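Side-chain contacts in sigma-54 interaction domain protein (Enterococcus faecalis, PDB 3GDW), which is of unknown function, its PTS EIIA-type domain being part of a larger protein that may bind ATP and DNA and act in phosphotransfer: residues B[94-97]-B[98-102]; B[60-63]-B[64-68]. All blocks are in the same frame, centred on the assembly; numbering follows the deposited sequence.

Contact 1 (B[94-97]-B[98-102])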
ATOM      1  N   THR B  94       8.685  -4.492  -2.998  0.50 25.84           N
ATOM      2  CA  THR B  94       7.506  -3.967  -3.703  0.50 24.64           C
ATOM      3  C   THR B  94       6.207  -4.194  -2.922  0.50 23.81           C
ATOM      4  O   THR B  94       6.202  -4.887  -1.904  0.50 23.08           O
ATOM      5  CB  THR B  94       7.309  -4.638  -5.099  0.50 25.16           C
ATOM      6  OG1 THR B  94       7.085  -6.044  -4.942  0.50 25.62           O
ATOM      7  CG2 THR B  94       8.500  -4.434  -5.980  0.50 25.10           C
HETATM    8  N   MSE B  95       5.114  -3.612  -3.429  1.00 22.58           N
HETATM    9  CA  MSE B  95       3.758  -3.843  -2.905  1.00 21.48           C
HETATM   10  C   MSE B  95       3.657  -3.348  -1.460  1.00 20.57           C
HETATM   11  O   MSE B  95       2.918  -3.892  -0.659  1.00 19.59           O
HETATM   12  CB  MSE B  95       3.344  -5.331  -3.042  1.00 21.66           C
HETATM   13  CG  MSE B  95       3.427  -5.895  -4.453  1.00 22.58           C
HETATM   14 SE   MSE B  95       2.147  -5.073  -5.705  0.50 25.11          SE
HETATM   15  CE  MSE B  95       3.392  -4.743  -7.191  1.00 31.99           C
ATOM     16  N   THR B  96       4.447  -2.327  -1.138  1.00 20.28           N
ATOM     17  CA  THR B  96       4.516  -1.818   0.230  1.00 20.92           C
ATOM     18  C   THR B  96       3.185  -1.170   0.621  1.00 19.97           C
ATOM     19  O   THR B  96       2.584  -0.469  -0.170  1.00 20.07           O
ATOM     20  CB  THR B  96       5.646  -0.797   0.391  1.00 20.77           C
ATOM     21  OG1 THR B  96       6.894  -1.407   0.045  1.00 23.18           O
ATOM     22  CG2 THR B  96       5.737  -0.347   1.832  1.00 23.60           C
ATOM     23  N   SER B  97       2.707  -1.473   1.830  1.00 18.55           N
ATOM     24  CA  SER B  97       1.511  -0.859   2.384  1.00 16.80           C
ATOM     25  C   SER B  97       1.885  -0.226   3.742  1.00 15.70           C
ATOM     26  O   SER B  97       3.000  -0.366   4.196  1.00 14.24           O
ATOM     27  CB  SER B  97       0.418  -1.924   2.561  1.00 16.47           C
ATOM     28  OG  SER B  97      -0.836  -1.305   2.801  1.00 17.28           O
ATOM     29  N   THR B  98       0.937   0.467   4.370  1.00 15.88           N
ATOM     30  CA  THR B  98       1.176   1.207   5.633  1.00 14.45           C
ATOM     31  C   THR B  98       1.858   0.345   6.697  1.00 14.33           C
ATOM     32  O   THR B  98       2.814   0.777   7.320  1.00 13.45           O
ATOM     33  CB  THR B  98      -0.169   1.744   6.184  1.00 14.40           C
ATOM     34  OG1 THR B  98      -0.924   2.285   5.098  1.00 14.42           O
ATOM     35  CG2 THR B  98       0.063   2.852   7.206  1.00 13.05           C
HETATM   36  N   MSE B  99       1.373  -0.885   6.871  1.00 14.95           N
HETATM   37  CA  MSE B  99       1.886  -1.796   7.903  1.00 15.98           C
HETATM   38  C   MSE B  99       3.329  -2.136   7.710  1.00 16.14           C
HETATM   39  O   MSE B  99       4.067  -2.264   8.685  1.00 15.73           O
HETATM   40  CB  MSE B  99       1.098  -3.091   7.931  1.00 17.50           C
HETATM   41  CG  MSE B  99      -0.273  -2.888   8.497  1.00 21.19           C
HETATM   42 SE   MSE B  99      -0.138  -2.172  10.329  0.50 32.41          SE
HETATM   43  CE  MSE B  99       1.497  -3.083  11.025  1.00 17.92           C
ATOM     44  N   ILE B 100       3.704  -2.295   6.443  1.00 16.06           N
ATOM     45  CA  ILE B 100       5.071  -2.619   6.051  1.00 15.57           C
ATOM     46  C   ILE B 100       5.987  -1.424   6.342  1.00 15.12           C
ATOM     47  O   ILE B 100       7.059  -1.623   6.901  1.00 15.33           O
ATOM     48  CB  ILE B 100       5.178  -3.006   4.547  1.00 15.92           C
ATOM     49  CG1 ILE B 100       4.315  -4.231   4.229  1.00 15.88           C
ATOM     50  CG2 ILE B 100       6.613  -3.324   4.193  1.00 15.41           C
ATOM     51  CD1 ILE B 100       4.533  -5.384   5.217  1.00 21.25           C
ATOM     52  N   VAL B 101       5.569  -0.203   5.986  1.00 14.74           N
ATOM     53  CA  VAL B 101       6.343   0.998   6.370  1.00 14.63           C
ATOM     54  C   VAL B 101       6.490   1.029   7.914  1.00 14.77           C
ATOM     55  O   VAL B 101       7.597   1.203   8.454  1.00 15.04           O
ATOM     56  CB  VAL B 101       5.705   2.323   5.861  1.00 14.16           C
ATOM     57  CG1 VAL B 101       6.559   3.532   6.264  1.00 13.11           C
ATOM     58  CG2 VAL B 101       5.489   2.291   4.335  1.00 14.03           C
ATOM     59  N   LEU B 102       5.369   0.840   8.607  1.00 14.71           N
ATOM     60  CA  LEU B 102       5.385   0.849  10.064  1.00 14.98           C
ATOM     61  C   LEU B 102       6.382  -0.151  10.636  1.00 14.56           C
ATOM     62  O   LEU B 102       7.198   0.204  11.475  1.00 14.65           O
ATOM     63  CB  LEU B 102       3.987   0.585  10.615  1.00 15.02           C
ATOM     64  CG  LEU B 102       3.785   0.558  12.138  1.00 16.08           C
ATOM     65  CD1 LEU B 102       4.269   1.857  12.726  1.00 17.81           C
ATOM     66  CD2 LEU B 102       2.318   0.406  12.435  1.00 16.93           C
TER
HETATM   67  O   HOH W   1      -0.978  -1.890   5.400  1.00 15.15           O

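Contact 2 (B[60-63]-B[64-68])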
ATOM      1  N   GLU B  60      27.867   7.988   4.817  1.00 46.36           N
ATOM      2  CA  GLU B  60      28.533   7.645   6.086  1.00 46.24           C
ATOM      3  C   GLU B  60      27.570   7.256   7.210  1.00 45.13           C
ATOM      4  O   GLU B  60      27.984   6.650   8.196  1.00 45.31           O
ATOM      5  CB  GLU B  60      29.468   8.777   6.563  1.00 46.59           C
ATOM      6  CG  GLU B  60      30.388   9.401   5.495  1.00 48.92           C
ATOM      7  CD  GLU B  60      31.106   8.377   4.601  1.00 51.73           C
ATOM      8  OE1 GLU B  60      31.419   7.254   5.073  1.00 52.87           O
ATOM      9  OE2 GLU B  60      31.358   8.714   3.416  1.00 52.06           O
ATOM     10  N   SER B  61      26.297   7.607   7.059  1.00 43.69           N
ATOM     11  CA  SER B  61      25.272   7.268   8.050  1.00 42.48           C
ATOM     12  C   SER B  61      24.460   6.027   7.635  1.00 41.10           C
ATOM     13  O   SER B  61      23.538   5.602   8.334  1.00 41.09           O
ATOM     14  CB  SER B  61      24.349   8.465   8.285  1.00 42.49           C
ATOM     15  OG  SER B  61      23.718   8.855   7.074  1.00 44.02           O
ATOM     16  N   LEU B  62      24.823   5.454   6.493  1.00 39.47           N
ATOM     17  CA  LEU B  62      24.112   4.322   5.925  1.00 37.84           C
ATOM     18  C   LEU B  62      25.040   3.099   5.855  1.00 37.15           C
ATOM     19  O   LEU B  62      24.972   2.301   4.909  1.00 37.45           O
ATOM     20  CB  LEU B  62      23.544   4.696   4.544  1.00 37.63           C
ATOM     21  CG  LEU B  62      22.508   5.838   4.487  1.00 36.37           C
ATOM     22  CD1 LEU B  62      22.302   6.349   3.067  1.00 34.85           C
ATOM     23  CD2 LEU B  62      21.173   5.413   5.090  1.00 34.80           C
ATOM     24  N   ASN B  63      25.873   2.954   6.890  1.00 35.64           N
ATOM     25  CA  ASN B  63      26.833   1.848   7.030  1.00 34.64           C
ATOM     26  C   ASN B  63      26.217   0.467   7.161  1.00 33.16           C
ATOM     27  O   ASN B  63      26.899  -0.533   6.930  1.00 32.87           O
ATOM     28  CB  ASN B  63      27.745   2.032   8.254  1.00 35.08           C
ATOM     29  CG  ASN B  63      28.095   3.466   8.518  1.00 36.12           C
ATOM     30  OD1 ASN B  63      27.274   4.235   9.020  1.00 37.83           O
ATOM     31  ND2 ASN B  63      29.327   3.832   8.217  1.00 38.49           N
ATOM     32  N   ASN B  64      24.956   0.403   7.573  1.00 31.20           N
ATOM     33  CA  ASN B  64      24.300  -0.893   7.762  1.00 29.98           C
ATOM     34  C   ASN B  64      23.231  -1.201   6.723  1.00 28.96           C
ATOM     35  O   ASN B  64      22.375  -2.072   6.917  1.00 28.36           O
ATOM     36  CB  ASN B  64      23.776  -1.022   9.190  1.00 29.76           C
ATOM     37  CG  ASN B  64      24.892  -1.046  10.183  1.00 31.32           C
ATOM     38  OD1 ASN B  64      25.827  -1.841  10.056  1.00 31.02           O
ATOM     39  ND2 ASN B  64      24.844  -0.145  11.146  1.00 32.58           N
ATOM     40  N   GLY B  65      23.314  -0.492   5.611  1.00 27.74           N
ATOM     41  CA  GLY B  65      22.510  -0.817   4.457  1.00 27.72           C
ATOM     42  C   GLY B  65      21.263   0.033   4.337  1.00 27.44           C
ATOM     43  O   GLY B  65      20.949   0.855   5.203  1.00 28.13           O
ATOM     44  N   ILE B  66      20.556  -0.175   3.242  1.00 27.29           N
ATOM     45  CA  ILE B  66      19.393   0.635   2.875  1.00 27.17           C
ATOM     46  C   ILE B  66      18.237  -0.304   2.570  1.00 27.21           C
ATOM     47  O   ILE B  66      18.434  -1.325   1.903  1.00 26.90           O
ATOM     48  CB  ILE B  66      19.704   1.450   1.578  1.00 27.56           C
ATOM     49  CG1 ILE B  66      20.777   2.515   1.844  1.00 27.29           C
ATOM     50  CG2 ILE B  66      18.411   2.034   0.958  1.00 27.57           C
ATOM     51  CD1 ILE B  66      21.348   3.171   0.550  1.00 28.56           C
ATOM     52  N   LEU B  67      17.037   0.032   3.043  1.00 26.55           N
ATOM     53  CA  LEU B  67      15.847  -0.662   2.608  1.00 26.04           C
ATOM     54  C   LEU B  67      14.947   0.278   1.781  1.00 26.33           C
ATOM     55  O   LEU B  67      14.467   1.288   2.303  1.00 26.35           O
ATOM     56  CB  LEU B  67      15.091  -1.189   3.843  1.00 25.66           C
ATOM     57  CG  LEU B  67      13.769  -1.893   3.594  1.00 25.76           C
ATOM     58  CD1 LEU B  67      14.007  -3.251   2.883  1.00 24.74           C
ATOM     59  CD2 LEU B  67      13.031  -2.069   4.921  1.00 25.57           C
ATOM     60  N   LEU B  68      14.737  -0.066   0.511  1.00 26.51           N
ATOM     61  CA  LEU B  68      13.792   0.646  -0.378  1.00 27.14           C
ATOM     62  C   LEU B  68      12.454  -0.055  -0.340  1.00 26.87           C
ATOM     63  O   LEU B  68      12.365  -1.256  -0.640  1.00 27.47           O
ATOM     64  CB  LEU B  68      14.273   0.638  -1.837  1.00 26.61           C
ATOM     65  CG  LEU B  68      15.644   1.258  -2.134  1.00 29.33           C
ATOM     66  CD1 LEU B  68      15.837   1.401  -3.652  1.00 31.33           C
ATOM     67  CD2 LEU B  68      15.835   2.641  -1.456  1.00 28.68           C
TER

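Contact 1 (B[94-97]-B[98-102])
Thr96 reaches the start of helix 98-109 through its methyl CG2, which packs on Val101 and Ile100. From CB the two branches part. OG1, lying beside the backbone N, hydrogen-bonds to the backbone O of Thr70, the last residue of strand 66-70. CG2 stands anti to the backbone N (OG1 chi1 -59°) and is thereby turned to the helix, where Thr96 CG2 meets Val101 CG2 at 3.6 Å, the two side chains crossing at about a right angle. The same methyl, Thr96 CG2, lies 3.8 Å from Ile100 CB, so it touches residues four and five positions further on.

Ser97 carries the polar half. Its backbone O accepts from Val101 N at 3.1 Å in a nearly straight bond (N-H...O 167°), the first i-to-i+4 bond of the helix; a second, weak bond comes from Ile100 N. Val101 CG2 also packs against this oxygen, 3.6 Å from Ser97 O. The hydroxyl takes another route: Ser97 OG accepts from a water at 2.7 Å. That water in turn accepts from Met99 N at 2.9 Å, so it bridges the serine hydroxyl to an amide of the first helical turn. OG is also hydrogen-bonded to the backbone O of Thr96 of the second subunit, while Thr98 OG1 pairs with Asp71 of that subunit.

Ser97 thus occupies the N-cap position without a direct side-chain capping bond, at the subunit interface, in the strand-to-helix connection after strand 90-93 of the four-stranded parallel sheet of this alpha/beta, PTS EIIA-type domain.

Contact 2 (B[60-63]-B[64-68])
A type I beta turn from Leu62 to Gly65 ends the loop that follows helix 44-57 and leads into strand 66-70, an inner strand of the parallel sheet. Its closing bond runs from Gly65 N to Leu62 O, fairly straight (N-H...O 162°) but weak at 3.3 Å. Asn63 and Asn64 hold the two corner positions. Gly65 then takes a positive phi of 98°, where a CB would be jammed against the carbonyl oxygen of Asn64.

At the second corner, the Asn64 side chain folds back beside the preceding peptide, with Asn64 CG 3.6 Å from Asn63 C. Its amide nitrogen ND2 donates to the backbone O of Ala3 and, weakly, to that of Ser1, residues that probably come from the expression tag, so these bonds need not belong to the native protein. Separately, Gly65 pairs through its backbone with Gly6, which links the end of the turn to strand 6-12.

Just past the turn, Leu62 meets Ile66, the first residue of the strand, in an apolar contact. Both are buried, and Ile66 also packs on Val55 of helix 44-57. Leu62 CG and Ile66 CG1 each leave CB beside their own backbone N, a course that brings the end methyls together. The two side chains pass at a slant, with Leu62 CD1 4.2 Å from Ile66 CD1.

In the fold
Contact 2 precedes contact 1 in the chain, and both belong to the PTS EIIA-type domain, where they mark an entry to the parallel sheet and an exit from it. Residues 60-68 lead into strand 66-70; residues 94-102 leave strand 90-93, its neighbour and an outermost strand within this chain. Their centres lie 19 Å apart on opposite sides of the chain's centre, and although the nearest atoms approach to about 5 Å, they do not touch. Strand 66-70 supplies a bridge, since Thr70 at its far end bonds to Thr96. Their surroundings differ: only contact 1 meets the second subunit of the assembly.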